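Local coordinates for protein putative adenosine kinase (Schistosoma mansoni, PDB 3VAS) that probably phosphorylates adenosine to AMP at the expense of ATP, as an adenosine kinase of the ribokinase-like pfkB family, at residues His171-Val176 with Ala200-Glu205; Glu205-Phe210 with Lys274-Leu279; Tyr46-Leu51 with Tyr67-Lys72. All coordinates share one frame; numbering follows the deposited sequence.

Contact 1: residues His171-Val176 with Ala200-Glu205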
loop_
_atom_site.group_PDB
_atom_site.type_symbol
_atom_site.label_atom_id
_atom_site.label_comp_id
_atom_site.label_asym_id
_atom_site.label_seq_id
_atom_site.Cartn_x
_atom_site.Cartn_y
_atom_site.Cartn_z
ATOM N N HIS A 171 -4.700 12.656 -21.293
ATOM C CA HIS A 171 -3.740 13.348 -20.432
ATOM C C HIS A 171 -3.406 12.569 -19.164
ATOM O O HIS A 171 -2.457 12.908 -18.458
ATOM C CB HIS A 171 -4.214 14.767 -20.087
ATOM C CG HIS A 171 -5.364 14.812 -19.127
ATOM N ND1 HIS A 171 -6.679 14.743 -19.534
ATOM C CD2 HIS A 171 -5.395 14.936 -17.778
ATOM C CE1 HIS A 171 -7.470 14.816 -18.480
ATOM N NE2 HIS A 171 -6.717 14.931 -17.401
ATOM N N VAL A 172 -4.187 11.531 -18.876
ATOM C CA VAL A 172 -3.909 10.667 -17.736
ATOM C C VAL A 172 -3.230 9.373 -18.184
ATOM O O VAL A 172 -2.261 8.921 -17.565
ATOM C CB VAL A 172 -5.186 10.331 -16.938
ATOM C CG1 VAL A 172 -4.865 9.346 -15.820
ATOM C CG2 VAL A 172 -5.808 11.597 -16.370
ATOM N N TRP A 173 -3.728 8.784 -19.267
ATOM C CA TRP A 173 -3.135 7.557 -19.781
ATOM C C TRP A 173 -1.682 7.769 -20.196
ATOM O O TRP A 173 -0.886 6.828 -20.189
ATOM C CB TRP A 173 -3.942 6.988 -20.952
ATOM C CG TRP A 173 -3.417 5.662 -21.396
ATOM C CD1 TRP A 173 -2.738 5.390 -22.550
ATOM C CD2 TRP A 173 -3.496 4.424 -20.676
ATOM N NE1 TRP A 173 -2.401 4.058 -22.597
ATOM C CE2 TRP A 173 -2.854 3.443 -21.458
ATOM C CE3 TRP A 173 -4.055 4.050 -19.449
ATOM C CZ2 TRP A 173 -2.754 2.113 -21.054
ATOM C CZ3 TRP A 173 -3.953 2.727 -19.046
ATOM C CH2 TRP A 173 -3.308 1.775 -19.847
ATOM N N SER A 174 -1.335 9.005 -20.547
ATOM C CA SER A 174 0.039 9.325 -20.924
ATOM C C SER A 174 1.012 9.184 -19.746
ATOM O O SER A 174 2.200 8.947 -19.946
ATOM C CB SER A 174 0.135 10.724 -21.545
ATOM O OG SER A 174 -0.022 11.731 -20.566
ATOM N N LEU A 175 0.509 9.330 -18.523
ATOM C CA LEU A 175 1.323 9.073 -17.333
ATOM C C LEU A 175 1.618 7.580 -17.191
ATOM O O LEU A 175 2.678 7.188 -16.698
ATOM C CB LEU A 175 0.632 9.589 -16.068
ATOM C CG LEU A 175 0.379 11.096 -15.971
ATOM C CD1 LEU A 175 -0.358 11.423 -14.685
ATOM C CD2 LEU A 175 1.683 11.871 -16.062
ATOM N N VAL A 176 0.674 6.747 -17.623
ATOM C CA VAL A 176 0.858 5.302 -17.575
ATOM C C VAL A 176 1.859 4.864 -18.637
ATOM O O VAL A 176 2.735 4.037 -18.375
ATOM C CB VAL A 176 -0.472 4.543 -17.778
ATOM C CG1 VAL A 176 -0.232 3.031 -17.815
ATOM C CG2 VAL A 176 -1.468 4.906 -16.686
ATOM N N ALA A 200 -2.046 -3.263 -15.426
ATOM C CA ALA A 200 -1.250 -4.475 -15.259
ATOM C C ALA A 200 -0.958 -5.163 -16.596
ATOM O O ALA A 200 0.162 -5.609 -16.843
ATOM C CB ALA A 200 -1.937 -5.439 -14.298
ATOM N N LYS A 201 -1.970 -5.247 -17.455
ATOM C CA LYS A 201 -1.791 -5.823 -18.785
ATOM C C LYS A 201 -0.842 -4.982 -19.638
ATOM O O LYS A 201 -0.024 -5.527 -20.380
ATOM C CB LYS A 201 -3.134 -5.991 -19.497
ATOM C CG LYS A 201 -4.036 -7.020 -18.853
ATOM C CD LYS A 201 -5.387 -7.081 -19.530
ATOM C CE LYS A 201 -6.274 -8.112 -18.858
ATOM N NZ LYS A 201 -7.668 -8.041 -19.368
ATOM N N HIS A 202 -0.960 -3.661 -19.533
ATOM C CA HIS A 202 -0.060 -2.760 -20.245
ATOM C C HIS A 202 1.389 -2.993 -19.818
ATOM O O HIS A 202 2.290 -3.038 -20.655
ATOM C CB HIS A 202 -0.451 -1.299 -20.010
ATOM C CG HIS A 202 0.574 -0.317 -20.487
ATOM N ND1 HIS A 202 0.601 0.167 -21.777
ATOM C CD2 HIS A 202 1.616 0.264 -19.845
ATOM C CE1 HIS A 202 1.614 1.007 -21.909
ATOM N NE2 HIS A 202 2.245 1.083 -20.751
ATOM N N SER A 203 1.602 -3.146 -18.515
ATOM C CA SER A 203 2.937 -3.398 -17.979
ATOM C C SER A 203 3.549 -4.681 -18.540
ATOM O O SER A 203 4.661 -4.666 -19.066
ATOM C CB SER A 203 2.907 -3.452 -16.447
ATOM O OG SER A 203 4.187 -3.767 -15.914
ATOM N N LEU A 204 2.818 -5.787 -18.438
ATOM C CA LEU A 204 3.326 -7.080 -18.887
ATOM C C LEU A 204 3.625 -7.103 -20.386
ATOM O O LEU A 204 4.660 -7.621 -20.815
ATOM C CB LEU A 204 2.355 -8.207 -18.532
ATOM C CG LEU A 204 2.986 -9.599 -18.580
ATOM C CD1 LEU A 204 4.022 -9.729 -17.474
ATOM C CD2 LEU A 204 1.937 -10.697 -18.467
ATOM N N GLU A 205 2.722 -6.538 -21.183
ATOM C CA GLU A 205 2.905 -6.525 -22.630
ATOM C C GLU A 205 4.099 -5.662 -23.036
ATOM O O GLU A 205 4.711 -5.895 -24.074
ATOM C CB GLU A 205 1.626 -6.082 -23.354
ATOM C CG GLU A 205 1.333 -4.591 -23.294
ATOM C CD GLU A 205 0.051 -4.214 -24.027
ATOM O OE1 GLU A 205 -0.020 -3.086 -24.568
ATOM O OE2 GLU A 205 -0.887 -5.040 -24.056
#
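Trp173 and His202 both hold CG anti to their own backbone N (chi1 -174° and 169°), and the two trans side chains carry their rings into the gap between helices 170-178 and 189-205. Val176 CG1 is likewise trans to its backbone N and meets the second helix. The outcome is a worked example of two helices meeting through a few side chains while their backbones stay apart, the CA atoms of Val176 and His202 being 8.5 Å from each other.

The six-membered ring of Trp173 turns its edge to the face of His202 in a T-shaped pair, with centroids 5.5 Å apart and planes at 76°. Between the two rings the nearest atoms are Trp173 CZ2 and His202 ND1, 3.9 Å apart, and Trp173 CH2 lies 4.2 Å from His202 CB. Further round the imidazole, Val176 CG1 packs on His202 CD2 at 3.9 Å, the two side chains running past each other in opposite senses. Within its own helix Val176 also lies over the Trp173 ring, its CB 4.0 Å above the plane and displaced toward the rim.

The imidazole finds its strongest polar partner outside these helices: His202 NE2 is hydrogen-bonded to Lys208 NZ, which helps to fix how the ring is turned. The Val176 carbonyl is hydrogen-bonded by Tyr182 OH, while the indole has a cation-pi partner in Lys198.

Tyr182 belongs to strand 181-185, which runs parallel to strand 209-213, and helix 189-205 links the two. Contact 1 thus joins the crossover helix of a beta-alpha-beta unit to helix 170-178, which precedes that unit in the chain, as expected of the helices flanking the mainly parallel sheet of the ribokinase-like fold.

Contact 2: residues Glu205-Phe210 with Lys274-Leu279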
loop_
_atom_site.group_PDB
_atom_site.type_symbol
_atom_site.label_atom_id
_atom_site.label_comp_id
_atom_site.label_asym_id
_atom_site.label_seq_id
_atom_site.Cartn_x
_atom_site.Cartn_y
_atom_site.Cartn_z
ATOM N N GLU A 205 2.722 -6.538 -21.183
ATOM C CA GLU A 205 2.905 -6.525 -22.630
ATOM C C GLU A 205 4.099 -5.662 -23.036
ATOM O O GLU A 205 4.711 -5.895 -24.074
ATOM C CB GLU A 205 1.626 -6.082 -23.354
ATOM C CG GLU A 205 1.333 -4.591 -23.294
ATOM C CD GLU A 205 0.051 -4.214 -24.027
ATOM O OE1 GLU A 205 -0.020 -3.086 -24.568
ATOM O OE2 GLU A 205 -0.887 -5.040 -24.056
ATOM N N ASN A 206 4.442 -4.680 -22.206
ATOM C CA ASN A 206 5.579 -3.806 -22.490
ATOM C C ASN A 206 6.827 -4.122 -21.666
ATOM O O ASN A 206 7.800 -3.369 -21.697
ATOM C CB ASN A 206 5.189 -2.335 -22.324
ATOM C CG ASN A 206 4.229 -1.867 -23.398
ATOM O OD1 ASN A 206 3.105 -1.459 -23.111
ATOM N ND2 ASN A 206 4.667 -1.934 -24.649
ATOM N N GLU A 207 6.789 -5.243 -20.946
ATOM C CA GLU A 207 7.915 -5.701 -20.130
ATOM C C GLU A 207 8.373 -4.659 -19.115
ATOM O O GLU A 207 9.569 -4.428 -18.939
ATOM C CB GLU A 207 9.087 -6.157 -21.003
ATOM C CG GLU A 207 8.937 -7.573 -21.545
ATOM C CD GLU A 207 8.829 -8.609 -20.435
ATOM O OE1 GLU A 207 9.801 -8.760 -19.662
ATOM O OE2 GLU A 207 7.769 -9.266 -20.328
ATOM N N LYS A 208 7.410 -4.032 -18.453
ATOM C CA LYS A 208 7.700 -3.060 -17.414
ATOM C C LYS A 208 7.676 -3.732 -16.047
ATOM O O LYS A 208 7.493 -4.946 -15.948
ATOM C CB LYS A 208 6.698 -1.906 -17.469
ATOM C CG LYS A 208 6.737 -1.125 -18.776
ATOM C CD LYS A 208 5.717 0.002 -18.784
ATOM C CE LYS A 208 5.766 0.792 -20.085
ATOM N NZ LYS A 208 4.936 2.025 -20.018
ATOM N N LEU A 209 7.859 -2.943 -14.995
ATOM C CA LEU A 209 7.903 -3.488 -13.643
ATOM C C LEU A 209 6.626 -3.183 -12.871
ATOM O O LEU A 209 6.372 -2.036 -12.504
ATOM C CB LEU A 209 9.110 -2.933 -12.883
ATOM C CG LEU A 209 9.385 -3.619 -11.545
ATOM C CD1 LEU A 209 10.045 -4.986 -11.769
ATOM C CD2 LEU A 209 10.235 -2.737 -10.639
ATOM N N PHE A 210 5.830 -4.214 -12.611
ATOM C CA PHE A 210 4.584 -4.038 -11.879
ATOM C C PHE A 210 4.702 -4.598 -10.467
ATOM O O PHE A 210 4.946 -5.788 -10.284
ATOM C CB PHE A 210 3.420 -4.709 -12.617
ATOM C CG PHE A 210 2.065 -4.371 -12.044
ATOM C CD1 PHE A 210 1.340 -3.299 -12.540
ATOM C CD2 PHE A 210 1.527 -5.118 -11.007
ATOM C CE1 PHE A 210 0.098 -2.979 -12.018
ATOM C CE2 PHE A 210 0.285 -4.806 -10.479
ATOM C CZ PHE A 210 -0.429 -3.731 -10.983
ATOM N N LYS A 274 4.572 -16.722 -20.318
ATOM C CA LYS A 274 5.989 -16.531 -20.595
ATOM C C LYS A 274 6.814 -16.816 -19.345
ATOM O O LYS A 274 6.432 -16.428 -18.237
ATOM C CB LYS A 274 6.244 -15.098 -21.062
ATOM C CG LYS A 274 7.422 -14.949 -22.003
ATOM C CD LYS A 274 7.038 -15.335 -23.422
ATOM C CE LYS A 274 6.134 -14.287 -24.053
ATOM N NZ LYS A 274 6.855 -13.000 -24.265
ATOM N N LYS A 275 7.940 -17.501 -19.525
ATOM C CA LYS A 275 8.862 -17.758 -18.426
ATOM C C LYS A 275 9.506 -16.447 -17.994
ATOM O O LYS A 275 10.144 -15.762 -18.794
ATOM C CB LYS A 275 9.930 -18.775 -18.834
ATOM N N ARG A 276 9.336 -16.106 -16.723
ATOM C CA ARG A 276 9.724 -14.799 -16.220
ATOM C C ARG A 276 9.945 -14.887 -14.715
ATOM O O ARG A 276 9.345 -15.719 -14.038
ATOM C CB ARG A 276 8.622 -13.785 -16.543
ATOM C CG ARG A 276 9.021 -12.328 -16.425
ATOM C CD ARG A 276 7.840 -11.400 -16.723
ATOM N NE ARG A 276 7.521 -11.294 -18.150
ATOM C CZ ARG A 276 6.530 -11.945 -18.755
ATOM N NH1 ARG A 276 5.755 -12.769 -18.066
ATOM N NH2 ARG A 276 6.311 -11.776 -20.051
ATOM N N LYS A 277 10.814 -14.027 -14.196
ATOM C CA LYS A 277 11.116 -14.005 -12.769
ATOM C C LYS A 277 10.151 -13.115 -11.979
ATOM O O LYS A 277 9.971 -11.938 -12.302
ATOM C CB LYS A 277 12.558 -13.539 -12.558
ATOM C CG LYS A 277 12.886 -13.093 -11.147
ATOM C CD LYS A 277 14.369 -12.751 -11.019
ATOM C CE LYS A 277 14.687 -12.161 -9.655
ATOM N NZ LYS A 277 16.154 -12.029 -9.430
ATOM N N ARG A 278 9.525 -13.679 -10.950
ATOM C CA ARG A 278 8.740 -12.876 -10.018
ATOM C C ARG A 278 9.347 -12.924 -8.627
ATOM O O ARG A 278 9.678 -13.995 -8.130
ATOM C CB ARG A 278 7.279 -13.327 -9.949
ATOM C CG ARG A 278 6.485 -12.563 -8.885
ATOM C CD ARG A 278 4.981 -12.707 -9.055
ATOM N NE ARG A 278 4.595 -14.098 -9.157
ATOM C CZ ARG A 278 4.102 -14.665 -10.250
ATOM N NH1 ARG A 278 3.908 -13.955 -11.351
ATOM N NH2 ARG A 278 3.801 -15.949 -10.227
ATOM N N LEU A 279 9.479 -11.758 -8.004
ATOM C CA LEU A 279 10.053 -11.648 -6.671
ATOM C C LEU A 279 8.954 -11.516 -5.619
ATOM O O LEU A 279 8.025 -10.727 -5.779
ATOM C CB LEU A 279 10.994 -10.441 -6.612
ATOM C CG LEU A 279 11.695 -10.180 -5.280
ATOM C CD1 LEU A 279 12.605 -11.346 -4.934
ATOM C CD2 LEU A 279 12.474 -8.870 -5.322
#
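Glu207 and Arg276 meet through a single carboxylate oxygen. Arg276 approaches side-on and uses two nitrogens, NE at 3.0 Å and NH2 at 2.9 Å from Glu207 OE2. NE comes to the syn lone pair of that oxygen, whereas NH2 meets it nearly along the C-O direction. Sharing one acceptor bends both bonds, to N-H...O angles of 136° at NE and 137° at NH2. The two flat groups remain nearly coplanar, their planes 28° apart, although OE2 is somewhat tilted out of the guanidinium plane. Bends at chi2 of Glu207 and chi3 of Arg276 turn the charged ends to each other across backbones whose nearest CA atoms, Glu207 and Arg276, are 10.1 Å apart.

The acid stands at a defined place in the fold. With its positive phi, Glu207 is the C-prime residue of a Schellman motif closing helix 189-205, with Glu207 N directed to Leu204 O and Lys208 N to Ser203 O. The chain then enters strand 209-213, while Arg276 lies in the loop leading to strand 279-284; strand 236-240 separates these two strands in the parallel sheet of the ribokinase-like fold.

Arg276 is the packed side of the pair: its side chain lies against Leu204 and Asn235, and NH2 makes a second salt bridge with Asp272. Glu207, by contrast, is exposed at the surface. There the contacts are looser, with Glu207 OE1 at the guanidinium edge, 3.7 Å from Arg276 NE, and Lys274 NZ stopping 5.5 Å from Glu207 OE2, near enough perhaps to add to the positive field without touching.

Contact 3: residues Tyr46-Leu51 with Tyr67-Lys72; sequences YRKYNL and YDEIQK
Tyr49 offers the edge of its ring to Glu69, whose OE1 lies in the ring plane, 3.3 Å from Tyr49 CE1. One face of the ring is flanked by the neighbouring Lys48, its CG 3.9 Å above the plane and shifted toward the rim. Ring and carboxylate planes are steeply inclined, at 68°. From this position Tyr49 OH donates a short hydrogen bond of 2.6 Å to Glu69 OE1. A second bond, to Thr65 OG1 at the start of helix 65-70, fixes the phenol further.

Both partners of the carboxylate come from the close of helix 44-48. Asn50, with positive phi, is the C-prime residue of a Schellman motif there, in which Leu51 N reaches back to Tyr46 O at 2.8 Å. Helices 44-48 and 65-70 lie beside strands 138-145 and 150-157, on what is probably the lid of the ribokinase-like fold, and strand 55-58 falls between them in the chain.

Lys48 completes a grip on both oxygens. Trans about chi1 (179°) and extended all the way to its amine, it runs head-on against the likewise extended Glu69. Its NZ forms a salt bridge to Glu69 OE2 at 2.9 Å, on the syn side but out of the carboxylate plane, and a weak hydrogen bond to Glu69 OE1 at 3.1 Å. OE1 is therefore shared between phenol and ammonium, a pairing likely to favour the ionised acid. Tyr49 is buried and Lys48 exposed, while Glu69 also packs against Phe44 and Met45.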
loop_
_atom_site.group_PDB
_atom_site.type_symbol
_atom_site.label_atom_id
_atom_site.label_comp_id
_atom_site.label_asym_id
_atom_site.label_seq_id
_atom_site.Cartn_x
_atom_site.Cartn_y
_atom_site.Cartn_z
ATOM N N TYR A 46 -13.123 -1.468 20.664
ATOM C CA TYR A 46 -12.729 -2.667 19.926
ATOM C C TYR A 46 -13.763 -3.778 20.068
ATOM O O TYR A 46 -13.998 -4.533 19.126
ATOM C CB TYR A 46 -11.331 -3.134 20.357
ATOM C CG TYR A 46 -10.294 -2.054 20.171
ATOM C CD1 TYR A 46 -9.614 -1.915 18.966
ATOM C CD2 TYR A 46 -10.023 -1.142 21.187
ATOM C CE1 TYR A 46 -8.677 -0.909 18.784
ATOM C CE2 TYR A 46 -9.088 -0.134 21.014
ATOM C CZ TYR A 46 -8.420 -0.025 19.812
ATOM O OH TYR A 46 -7.495 0.978 19.637
ATOM N N ARG A 47 -14.388 -3.866 21.240
ATOM C CA ARG A 47 -15.466 -4.829 21.458
ATOM C C ARG A 47 -16.741 -4.359 20.761
ATOM O O ARG A 47 -17.399 -5.124 20.054
ATOM C CB ARG A 47 -15.728 -5.032 22.957
ATOM C CG ARG A 47 -14.471 -5.258 23.795
ATOM C CD ARG A 47 -14.805 -5.744 25.207
ATOM N NE ARG A 47 -15.782 -4.890 25.883
ATOM C CZ ARG A 47 -15.472 -3.891 26.707
ATOM N NH1 ARG A 47 -14.201 -3.606 26.969
ATOM N NH2 ARG A 47 -16.439 -3.175 27.271
ATOM N N LYS A 48 -17.071 -3.086 20.964
ATOM C CA LYS A 48 -18.254 -2.469 20.376
ATOM C C LYS A 48 -18.330 -2.658 18.859
ATOM O O LYS A 48 -19.392 -2.972 18.319
ATOM C CB LYS A 48 -18.288 -0.981 20.731
ATOM C CG LYS A 48 -19.464 -0.205 20.158
ATOM C CD LYS A 48 -19.512 1.194 20.760
ATOM C CE LYS A 48 -20.642 2.021 20.185
ATOM N NZ LYS A 48 -20.730 3.342 20.860
ATOM N N TYR A 49 -17.203 -2.481 18.176
ATOM C CA TYR A 49 -17.183 -2.585 16.718
ATOM C C TYR A 49 -16.560 -3.882 16.209
ATOM O O TYR A 49 -16.317 -4.024 15.008
ATOM C CB TYR A 49 -16.474 -1.377 16.098
ATOM C CG TYR A 49 -17.211 -0.083 16.329
ATOM C CD1 TYR A 49 -16.832 0.791 17.342
ATOM C CD2 TYR A 49 -18.306 0.254 15.549
ATOM C CE1 TYR A 49 -17.516 1.967 17.556
ATOM C CE2 TYR A 49 -18.993 1.424 15.756
ATOM C CZ TYR A 49 -18.598 2.276 16.756
ATOM O OH TYR A 49 -19.295 3.438 16.950
ATOM N N ASN A 50 -16.315 -4.819 17.125
ATOM C CA ASN A 50 -15.705 -6.106 16.793
ATOM C C ASN A 50 -14.422 -5.962 15.969
ATOM O O ASN A 50 -14.273 -6.594 14.925
ATOM C CB ASN A 50 -16.707 -7.004 16.063
ATOM C CG ASN A 50 -16.334 -8.474 16.140
ATOM O OD1 ASN A 50 -15.593 -8.892 17.031
ATOM N ND2 ASN A 50 -16.847 -9.264 15.204
ATOM N N LEU A 51 -13.506 -5.125 16.445
ATOM C CA LEU A 51 -12.269 -4.844 15.720
ATOM C C LEU A 51 -11.112 -5.697 16.233
ATOM O O LEU A 51 -11.079 -6.074 17.405
ATOM C CB LEU A 51 -11.913 -3.362 15.828
ATOM C CG LEU A 51 -13.013 -2.401 15.367
ATOM C CD1 LEU A 51 -12.563 -0.961 15.509
ATOM C CD2 LEU A 51 -13.423 -2.702 13.932
ATOM N N TYR A 67 -17.363 7.140 13.228
ATOM C CA TYR A 67 -16.825 8.415 12.761
ATOM C C TYR A 67 -17.343 9.600 13.575
ATOM O O TYR A 67 -16.582 10.503 13.914
ATOM C CB TYR A 67 -17.074 8.592 11.259
ATOM C CG TYR A 67 -16.496 7.447 10.463
ATOM C CD1 TYR A 67 -15.121 7.332 10.274
ATOM C CD2 TYR A 67 -17.313 6.467 9.927
ATOM C CE1 TYR A 67 -14.581 6.276 9.561
ATOM C CE2 TYR A 67 -16.784 5.405 9.214
ATOM C CZ TYR A 67 -15.422 5.314 9.036
ATOM O OH TYR A 67 -14.904 4.257 8.326
ATOM N N ASP A 68 -18.631 9.588 13.899
ATOM C CA ASP A 68 -19.187 10.600 14.790
ATOM C C ASP A 68 -18.634 10.407 16.194
ATOM O O ASP A 68 -18.386 11.376 16.913
ATOM C CB ASP A 68 -20.714 10.519 14.823
ATOM C CG ASP A 68 -21.358 11.045 13.553
ATOM O OD1 ASP A 68 -20.802 11.986 12.948
ATOM O OD2 ASP A 68 -22.423 10.517 13.163
ATOM N N GLU A 69 -18.432 9.149 16.572
ATOM C CA GLU A 69 -17.989 8.817 17.919
ATOM C C GLU A 69 -16.568 9.300 18.222
ATOM O O GLU A 69 -16.336 9.941 19.247
ATOM C CB GLU A 69 -18.113 7.314 18.181
ATOM C CG GLU A 69 -17.879 6.934 19.634
ATOM C CD GLU A 69 -18.399 5.547 19.977
ATOM O OE1 GLU A 69 -18.619 4.740 19.048
ATOM O OE2 GLU A 69 -18.589 5.267 21.179
ATOM N N ILE A 70 -15.620 8.999 17.340
ATOM C CA ILE A 70 -14.236 9.417 17.571
ATOM C C ILE A 70 -14.070 10.926 17.414
ATOM O O ILE A 70 -13.084 11.500 17.869
ATOM C CB ILE A 70 -13.242 8.702 16.638
ATOM C CG1 ILE A 70 -13.467 9.133 15.188
ATOM C CG2 ILE A 70 -13.348 7.194 16.793
ATOM C CD1 ILE A 70 -12.511 8.489 14.217
ATOM N N GLN A 71 -15.043 11.567 16.776
ATOM C CA GLN A 71 -15.003 13.010 16.573
ATOM C C GLN A 71 -15.300 13.750 17.876
ATOM O O GLN A 71 -15.160 14.972 17.960
ATOM C CB GLN A 71 -15.989 13.423 15.477
ATOM C CG GLN A 71 -15.591 14.681 14.726
ATOM C CD GLN A 71 -14.230 14.558 14.060
ATOM O OE1 GLN A 71 -13.390 15.454 14.172
ATOM N NE2 GLN A 71 -14.006 13.450 13.356
ATOM N N LYS A 72 -15.707 12.999 18.894
ATOM C CA LYS A 72 -15.970 13.565 20.209
ATOM C C LYS A 72 -14.715 13.482 21.070
ATOM O O LYS A 72 -14.655 14.035 22.167
ATOM C CB LYS A 72 -17.132 12.829 20.878
ATOM C CG LYS A 72 -18.440 12.975 20.127
ATOM C CD LYS A 72 -19.516 12.065 20.678
ATOM C CE LYS A 72 -20.850 12.360 20.017
ATOM N NZ LYS A 72 -21.294 13.757 20.292
#

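From the N terminus, contact 3 comes first, closing a short loop of 15 residues that includes strand 55-58 and tying two small helices together. Contact 1 follows, bringing helix 189-205 back to helix 170-178 around strand 181-185. Contact 2 begins at Glu205, the residue it shares with contact 1, and closes a much longer excursion of 63 residues through strand 236-240 to the loop before strand 279-284. The three run in series, neither nested nor crossed. Contacts 1 and 2 adjoin, their centres 14 Å apart, and tie helices 170-178 and 189-205 and the loop before strand 279-284 together; contact 3 lies across the molecule, its centre about 40 Å from that of contact 1.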